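Local coordinates for protein beta-porphyranase A (Bacteroides plebeius, PDB 4AW7) that cleaves the sulfated red-algal polysaccharide porphyran at its beta-1,4 linkages between D-galactose and L-galactose-6-sulfate, at residues Ser36-Arg40 against Lys366-Arg372; Val421-Ser425 against Tyr436-Val441. All coordinates share one frame; numbering follows the deposited sequence.

In the fold
Both contacts lie away from the substrate cleft of the catalytic domain, among the beta strands joined to it. Contact 1 ties the loop that follows strand 29-32 to the start of strand 371-377, bringing together parts of the chain 326 residues apart at their nearest ends. Contact 2 is local, the beta hairpin of strands 421-429 and 433-441, within the first beta-sandwich domain of the porphyranase. Their centres are about 19 Å apart, and both reach the same mixed sheet. They also touch directly: Arg424 NH1 of contact 2 probably hydrogen-bonds Lys366 O of contact 1 at 2.8 Å, and it packs near Val368 CG2.

Contact 1 of 2, residues Ser36-Arg40 against Lys366-Arg372; sequences SELDR and KNVKGER
Arg372 holds Ser36 O twice. Its backbone N and its NH1 both donate to that oxygen, each at 3.0 Å; the extended side chain runs past Ser36 O, and NH1 reaches the carbonyl from the face opposite to the backbone N. NH1 also makes a weak bond to Glu37 O, while NH2 is held by Met305 O and Gln308 OE1. A nearly straight backbone bond from Leu38 N to Gly370 O (2.9 Å, 170°) completes the single bridge between Glu37 and Glu371.

At the other end Arg40 NH1 donates to Val368 O at 2.9 Å, the oxygen lying in the guanidinium plane. Arg40 CD lies beside the same oxygen at 3.3 Å, and the bend at chi3 (57°) turns the guanidinium back toward it. NH1 also bonds Trp365 O, and NH2 Gln64 O.

One water joins Glu37 OE1, Leu38 O and Gly370 N. The Glu37 carboxylate folds back, chi2 -82°, and its OE2 rests on Glu371 CG.

Between the segments, Leu38 CD2 meets Val368 CG1 at 4.1 Å; Phe387 packs against both residues.

The Glu37 and Glu371 carboxylates, 4.4 Å apart at OE2, would probably repel, an effect likely eased by the salt bridge of Glu371 to Arg29. The junction rests on backbone carbonyls taken by two arginines, a short backbone bridge and one water link.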
ATOM      1  N   SER A  36     -10.179  -6.555  13.520  1.00  8.01           N
ATOM      2  CA  SER A  36      -9.122  -7.496  13.903  1.00  7.95           C
ATOM      3  C   SER A  36      -8.775  -8.498  12.811  1.00  7.33           C
ATOM      4  O   SER A  36      -7.606  -8.778  12.552  1.00  7.88           O
ATOM      5  CB  SER A  36      -9.476  -8.242  15.197  1.00  8.57           C
ATOM      6  OG  SER A  36      -8.506  -9.193  15.550  1.00  8.79           O
ATOM      7  N   GLU A  37      -9.806  -9.093  12.201  1.00  7.85           N
ATOM      8  CA  GLU A  37      -9.595 -10.110  11.173  1.00  8.64           C
ATOM      9  C   GLU A  37      -8.746  -9.593  10.040  1.00  7.49           C
ATOM     10  O   GLU A  37      -9.006  -8.513   9.512  1.00  8.22           O
ATOM     11  CB  GLU A  37     -10.946 -10.555  10.624  1.00 10.45           C
ATOM     12  CG  GLU A  37     -11.850 -11.350  11.537  1.00 14.90           C
ATOM     13  CD  GLU A  37     -11.549 -12.832  11.613  1.00 17.44           C
ATOM     14  OE1 GLU A  37     -10.639 -13.326  10.933  1.00 19.59           O
ATOM     15  OE2 GLU A  37     -12.269 -13.523  12.378  1.00 25.76           O
ATOM     16  N   LEU A  38      -7.816 -10.414   9.588  1.00  7.70           N
ATOM     17  CA  LEU A  38      -7.105 -10.146   8.341  1.00  7.63           C
ATOM     18  C   LEU A  38      -8.064 -10.248   7.168  1.00  7.94           C
ATOM     19  O   LEU A  38      -8.799 -11.243   7.017  1.00  9.01           O
ATOM     20  CB  LEU A  38      -5.974 -11.154   8.144  1.00  7.60           C
ATOM     21  CG  LEU A  38      -5.116 -10.969   6.899  1.00  7.81           C
ATOM     22  CD1 LEU A  38      -4.399  -9.604   6.888  1.00  8.84           C
ATOM     23  CD2 LEU A  38      -4.095 -12.078   6.803  1.00  9.37           C
ATOM     24  N   ASP A  39      -8.091  -9.227   6.327  1.00  7.10           N
ATOM     25  CA  ASP A  39      -8.879  -9.238   5.113  1.00  7.05           C
ATOM     26  C   ASP A  39      -7.943  -9.619   3.978  1.00  7.01           C
ATOM     27  O   ASP A  39      -7.229  -8.776   3.422  1.00  7.42           O
ATOM     28  CB  ASP A  39      -9.568  -7.882   4.867  1.00  7.77           C
ATOM     29  CG  ASP A  39     -10.523  -7.920   3.720  1.00  8.80           C
ATOM     30  OD1 ASP A  39     -10.360  -8.811   2.869  1.00  9.75           O
ATOM     31  OD2 ASP A  39     -11.430  -7.040   3.683  1.00 10.54           O
ATOM     32  N   ARG A  40      -7.931 -10.905   3.625  1.00  7.03           N
ATOM     33  CA  ARG A  40      -7.020 -11.358   2.581  1.00  6.77           C
ATOM     34  C   ARG A  40      -7.249 -10.611   1.267  1.00  6.95           C
ATOM     35  O   ARG A  40      -6.295 -10.388   0.524  1.00  7.02           O
ATOM     36  CB  ARG A  40      -7.156 -12.858   2.360  1.00  7.19           C
ATOM     37  CG  ARG A  40      -6.594 -13.719   3.475  1.00  7.38           C
ATOM     38  CD  ARG A  40      -6.719 -15.224   3.134  1.00  7.52           C
ATOM     39  NE  ARG A  40      -6.073 -15.554   1.883  1.00  7.54           N
ATOM     40  CZ  ARG A  40      -4.783 -15.811   1.739  1.00  7.62           C
ATOM     41  NH1 ARG A  40      -3.970 -15.862   2.786  1.00  8.68           N
ATOM     42  NH2 ARG A  40      -4.279 -16.028   0.529  1.00  8.55           N
ATOM     43  N   LYS A 366      -0.198 -18.585   1.871  1.00  9.60           N
ATOM     44  CA  LYS A 366      -1.403 -19.382   1.683  1.00 10.47           C
ATOM     45  C   LYS A 366      -1.982 -19.797   3.038  1.00  9.10           C
ATOM     46  O   LYS A 366      -1.260 -20.127   3.981  1.00 11.09           O
ATOM     47  CB  LYS A 366      -1.113 -20.610   0.804  1.00 12.75           C
ATOM     48  CG  LYS A 366      -2.401 -21.365   0.360  1.00 15.23           C
ATOM     49  CD  LYS A 366      -2.014 -22.508  -0.587  1.00 16.81           C
ATOM     50  CE  LYS A 366      -3.089 -23.591  -0.771  1.00 18.49           C
ATOM     51  NZ  LYS A 366      -2.704 -24.527  -1.820  1.00 21.73           N
ATOM     52  N   ASN A 367      -3.294 -19.736   3.139  1.00  9.59           N
ATOM     53  CA  ASN A 367      -4.043 -20.060   4.362  1.00  9.73           C
ATOM     54  C   ASN A 367      -3.919 -19.090   5.505  1.00  9.25           C
ATOM     55  O   ASN A 367      -4.635 -19.218   6.483  1.00 11.01           O
ATOM     56  CB  ASN A 367      -3.793 -21.517   4.816  1.00 11.15           C
ATOM     57  CG  ASN A 367      -4.337 -22.529   3.789  1.00 14.96           C
ATOM     58  OD1 ASN A 367      -5.522 -22.527   3.502  1.00 20.83           O
ATOM     59  ND2 ASN A 367      -3.470 -23.330   3.249  1.00 24.79           N
ATOM     60  N   VAL A 368      -3.056 -18.082   5.383  1.00  8.33           N
ATOM     61  CA  VAL A 368      -2.877 -17.129   6.470  1.00  8.32           C
ATOM     62  C   VAL A 368      -4.122 -16.247   6.562  1.00  8.92           C
ATOM     63  O   VAL A 368      -4.499 -15.574   5.614  1.00  9.41           O
ATOM     64  CB  VAL A 368      -1.612 -16.266   6.304  1.00  7.99           C
ATOM     65  CG1 VAL A 368      -1.523 -15.196   7.404  1.00  9.52           C
ATOM     66  CG2 VAL A 368      -0.350 -17.139   6.265  1.00  9.49           C
ATOM     67  N   LYS A 369      -4.730 -16.262   7.716  1.00  8.73           N
ATOM     68  CA  LYS A 369      -5.946 -15.517   8.022  1.00  9.83           C
ATOM     69  C   LYS A 369      -6.209 -15.599   9.526  1.00  9.49           C
ATOM     70  O   LYS A 369      -5.474 -16.287  10.260  1.00  9.65           O
ATOM     71  CB  LYS A 369      -7.109 -16.037   7.203  1.00 13.39           C
ATOM     72  CG  LYS A 369      -7.487 -17.403   7.602  1.00 15.08           C
ATOM     73  CD  LYS A 369      -8.735 -17.985   6.914  1.00 23.09           C
ATOM     74  CE  LYS A 369      -8.562 -18.110   5.462  1.00 29.95           C
ATOM     75  NZ  LYS A 369      -9.261 -19.325   4.942  1.00 34.91           N
ATOM     76  N   GLY A 370      -7.276 -14.963   9.968  1.00  9.00           N
ATOM     77  CA  GLY A 370      -7.648 -14.967  11.355  1.00  9.42           C
ATOM     78  C   GLY A 370      -7.609 -13.619  11.997  1.00  8.56           C
ATOM     79  O   GLY A 370      -7.289 -12.608  11.357  1.00  9.82           O
ATOM     80  N   GLU A 371      -7.897 -13.579  13.282  1.00  8.23           N
ATOM     81  CA  GLU A 371      -7.845 -12.353  14.057  1.00  8.33           C
ATOM     82  C   GLU A 371      -6.419 -12.020  14.402  1.00  8.01           C
ATOM     83  O   GLU A 371      -5.636 -12.863  14.833  1.00  8.49           O
ATOM     84  CB  GLU A 371      -8.665 -12.491  15.323  1.00  9.10           C
ATOM     85  CG  GLU A 371     -10.184 -12.517  15.018  1.00 13.19           C
ATOM     86  CD  GLU A 371     -11.040 -12.743  16.226  1.00 14.04           C
ATOM     87  OE1 GLU A 371     -10.807 -13.752  16.901  1.00 15.75           O
ATOM     88  OE2 GLU A 371     -11.962 -11.941  16.452  1.00 17.99           O
ATOM     89  N   ARG A 372      -6.048 -10.767  14.235  1.00  7.54           N
ATOM     90  CA  ARG A 372      -4.775 -10.303  14.722  1.00  7.33           C
ATOM     91  C   ARG A 372      -4.655 -10.594  16.208  1.00  7.61           C
ATOM     92  O   ARG A 372      -5.626 -10.451  16.956  1.00  8.03           O
ATOM     93  CB  ARG A 372      -4.647  -8.795  14.492  1.00  7.59           C
ATOM     94  CG  ARG A 372      -4.414  -8.415  13.069  1.00  7.24           C
ATOM     95  CD  ARG A 372      -4.656  -6.935  12.861  1.00  7.11           C
ATOM     96  NE  ARG A 372      -4.249  -6.491  11.520  1.00  7.24           N
ATOM     97  CZ  ARG A 372      -4.963  -6.668  10.415  1.00  6.88           C
ATOM     98  NH1 ARG A 372      -6.174  -7.221  10.415  1.00  7.43           N
ATOM     99  NH2 ARG A 372      -4.455  -6.286   9.255  1.00  7.01           N
TER
HETATM  100  O   HOH W   1      -9.208 -13.453   8.525  1.00 13.95           O

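Contact 2 of 2, residues Val421-Ser425 against Tyr436-Val441; sequences VTKRS and YTEQNV
Lys423 and Gln439 face each other as a hydrogen-bonded antiparallel pair, with Lys423 N to Gln439 O at 2.7 Å and Gln439 N returning to Lys423 O. Their side chains run alongside one another; the lysine, bent at chi3 (63°) and chi4 (74°), curls so that NZ sits above the amide plane of Gln439 and donates to OE1 at 2.9 Å. Ser425 and Thr437 repeat the paired backbone bonds. At the other end of the ladder, on the Lys423 and Gln439 face, Val421 CG1 presses on Val441 CG2 at 3.4 Å, tighter than usual.

On the other face, Thr422 CG2 packs against Glu438 CG at 3.5 Å, and Tyr436 OH lies beside the aliphatic part of Arg424.

Waters form the next shell. One links Lys423 NZ, Lys423 O and Thr437 OG1; another lies between Arg424 NE and Glu438 OE2, its approach to the carboxylate unusually short. Replacing Lys423 with an alanine would probably leave Gln439 OE1 without this donor and the first water without one of its partners.

Further out, Lys366 O and Leu364 O anchor Arg424, Gln454 holds Ser425 OG, and strand 454-462 flanks strand 421-429. The backbone ladder is thus supplemented by a direct lysine-glutamine bond and a water on one face, and mainly by carbon packing on the other.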
ATOM      1  N   VAL A 421       4.595 -27.067  14.700  1.00 13.87           N
ATOM      2  CA  VAL A 421       5.138 -25.875  14.057  1.00 13.30           C
ATOM      3  C   VAL A 421       5.768 -26.219  12.712  1.00 13.39           C
ATOM      4  O   VAL A 421       6.583 -27.150  12.581  1.00 14.29           O
ATOM      5  CB  VAL A 421       6.180 -25.190  14.962  1.00 13.54           C
ATOM      6  CG1 VAL A 421       6.725 -23.920  14.314  1.00 15.29           C
ATOM      7  CG2 VAL A 421       5.581 -24.860  16.362  1.00 16.35           C
ATOM      8  N   THR A 422       5.403 -25.429  11.704  1.00 12.81           N
ATOM      9  CA  THR A 422       6.000 -25.488  10.369  1.00 13.08           C
ATOM     10  C   THR A 422       6.560 -24.100  10.027  1.00 11.61           C
ATOM     11  O   THR A 422       5.936 -23.064  10.284  1.00 14.40           O
ATOM     12  CB  THR A 422       4.995 -25.972   9.326  1.00 15.16           C
ATOM     13  OG1 THR A 422       4.475 -27.264   9.706  1.00 19.89           O
ATOM     14  CG2 THR A 422       5.590 -26.049   7.973  1.00 17.39           C
ATOM     15  N   LYS A 423       7.750 -24.082   9.479  1.00 11.28           N
ATOM     16  CA  LYS A 423       8.399 -22.856   9.087  1.00 11.05           C
ATOM     17  C   LYS A 423       8.413 -22.740   7.576  1.00 11.18           C
ATOM     18  O   LYS A 423       9.005 -23.592   6.882  1.00 12.64           O
ATOM     19  CB  LYS A 423       9.837 -22.802   9.611  1.00 12.32           C
ATOM     20  CG  LYS A 423      10.553 -21.559   9.200  1.00 13.63           C
ATOM     21  CD  LYS A 423      11.906 -21.376   9.844  1.00 17.23           C
ATOM     22  CE  LYS A 423      12.859 -22.469   9.463  1.00 19.95           C
ATOM     23  NZ  LYS A 423      13.380 -22.389   8.075  1.00 19.20           N
ATOM     24  N   ARG A 424       7.795 -21.691   7.049  1.00 10.47           N
ATOM     25  CA  ARG A 424       7.926 -21.322   5.644  1.00 10.44           C
ATOM     26  C   ARG A 424       8.922 -20.183   5.514  1.00  9.49           C
ATOM     27  O   ARG A 424       8.893 -19.233   6.272  1.00 10.12           O
ATOM     28  CB  ARG A 424       6.581 -20.846   5.113  1.00 10.23           C
ATOM     29  CG  ARG A 424       5.394 -21.797   5.345  1.00 10.36           C
ATOM     30  CD  ARG A 424       4.111 -21.148   4.909  1.00 11.19           C
ATOM     31  NE  ARG A 424       2.960 -21.992   5.148  1.00 11.58           N
ATOM     32  CZ  ARG A 424       1.715 -21.609   4.903  1.00 11.39           C
ATOM     33  NH1 ARG A 424       1.485 -20.406   4.401  1.00 11.20           N
ATOM     34  NH2 ARG A 424       0.691 -22.384   5.188  1.00 13.62           N
ATOM     35  N   SER A 425       9.787 -20.270   4.518  1.00 10.90           N
ATOM     36  CA  SER A 425      10.804 -19.263   4.268  1.00 10.76           C
ATOM     37  C   SER A 425      10.877 -18.945   2.788  1.00 10.93           C
ATOM     38  O   SER A 425      11.037 -19.850   1.989  1.00 12.46           O
ATOM     39  CB  SER A 425      12.160 -19.765   4.722  1.00 11.40           C
ATOM     40  OG  SER A 425      13.171 -18.888   4.331  1.00 14.71           O
ATOM     41  N   TYR A 436      12.562 -21.036  -1.728  1.00 13.84           N
ATOM     42  CA  TYR A 436      11.383 -21.246  -0.902  1.00 13.80           C
ATOM     43  C   TYR A 436      11.468 -22.607  -0.260  1.00 13.95           C
ATOM     44  O   TYR A 436      11.615 -23.619  -0.955  1.00 15.71           O
ATOM     45  CB  TYR A 436      10.085 -21.133  -1.729  1.00 14.18           C
ATOM     46  CG  TYR A 436       8.879 -21.281  -0.836  1.00 13.68           C
ATOM     47  CD1 TYR A 436       8.435 -20.215  -0.075  1.00 12.82           C
ATOM     48  CD2 TYR A 436       8.230 -22.493  -0.693  1.00 14.42           C
ATOM     49  CE1 TYR A 436       7.396 -20.349   0.769  1.00 12.62           C
ATOM     50  CE2 TYR A 436       7.149 -22.637   0.155  1.00 13.63           C
ATOM     51  CZ  TYR A 436       6.740 -21.541   0.900  1.00 13.14           C
ATOM     52  OH  TYR A 436       5.695 -21.628   1.787  1.00 14.17           O
ATOM     53  N   THR A 437      11.322 -22.644   1.056  1.00 13.85           N
ATOM     54  CA  THR A 437      11.325 -23.901   1.817  1.00 13.97           C
ATOM     55  C   THR A 437      10.180 -23.949   2.820  1.00 13.72           C
ATOM     56  O   THR A 437       9.714 -22.907   3.316  1.00 12.73           O
ATOM     57  CB  THR A 437      12.673 -24.110   2.546  1.00 15.16           C
ATOM     58  OG1 THR A 437      12.869 -23.052   3.494  1.00 17.33           O
ATOM     59  CG2 THR A 437      13.862 -24.140   1.558  1.00 18.22           C
ATOM     60  N   GLU A 438       9.726 -25.174   3.115  1.00 14.70           N
ATOM     61  CA  GLU A 438       8.769 -25.447   4.180  1.00 15.30           C
ATOM     62  C   GLU A 438       9.379 -26.589   4.985  1.00 15.72           C
ATOM     63  O   GLU A 438       9.730 -27.633   4.415  1.00 18.04           O
ATOM     64  CB  GLU A 438       7.425 -25.860   3.603  1.00 17.08           C
ATOM     65  CG  GLU A 438       6.295 -26.103   4.593  1.00 21.97           C
ATOM     66  CD  GLU A 438       4.937 -26.241   3.907  1.00 29.66           C
ATOM     67  OE1 GLU A 438       4.912 -26.422   2.689  1.00 35.27           O
ATOM     68  OE2 GLU A 438       3.894 -26.151   4.574  1.00 36.39           O
ATOM     69  N   GLN A 439       9.537 -26.371   6.285  1.00 14.84           N
ATOM     70  CA  GLN A 439      10.176 -27.328   7.197  1.00 16.24           C
ATOM     71  C   GLN A 439       9.357 -27.506   8.459  1.00 15.53           C
ATOM     72  O   GLN A 439       8.895 -26.544   9.078  1.00 16.46           O
ATOM     73  CB  GLN A 439      11.553 -26.795   7.586  1.00 16.61           C
ATOM     74  CG  GLN A 439      12.458 -26.649   6.370  1.00 19.79           C
ATOM     75  CD  GLN A 439      13.687 -25.833   6.639  1.00 21.79           C
ATOM     76  OE1 GLN A 439      13.832 -25.248   7.707  1.00 23.72           O
ATOM     77  NE2 GLN A 439      14.618 -25.800   5.655  1.00 24.01           N
ATOM     78  N   ASN A 440       9.216 -28.736   8.908  1.00 16.65           N
ATOM     79  CA  ASN A 440       8.645 -28.973  10.216  1.00 17.95           C
ATOM     80  C   ASN A 440       9.742 -28.745  11.228  1.00 17.44           C
ATOM     81  O   ASN A 440      10.911 -29.119  10.994  1.00 20.42           O
ATOM     82  CB  ASN A 440       8.100 -30.396  10.327  1.00 20.74           C
ATOM     83  CG  ASN A 440       6.934 -30.630   9.394  1.00 24.44           C
ATOM     84  OD1 ASN A 440       6.157 -29.699   9.098  1.00 31.57           O
ATOM     85  ND2 ASN A 440       6.840 -31.839   8.860  1.00 32.08           N
ATOM     86  N   VAL A 441       9.388 -28.128  12.333  1.00 14.41           N
ATOM     87  CA  VAL A 441      10.341 -27.913  13.398  1.00 15.47           C
ATOM     88  C   VAL A 441       9.704 -28.417  14.702  1.00 14.00           C
ATOM     89  O   VAL A 441       8.491 -28.422  14.847  1.00 14.25           O
ATOM     90  CB  VAL A 441      10.817 -26.465  13.493  1.00 16.44           C
ATOM     91  CG1 VAL A 441      11.481 -26.017  12.167  1.00 20.15           C
ATOM     92  CG2 VAL A 441       9.697 -25.565  13.877  1.00 18.41           C
TER
HETATM   93  O   HOH W   2       6.359 -28.473  16.530  1.00 21.61           O
HETATM   94  O   HOH W   3      11.665 -23.184   6.048  1.00 17.40           O
HETATM   95  O   HOH W   4       2.918 -24.564   6.261  1.00 29.48           O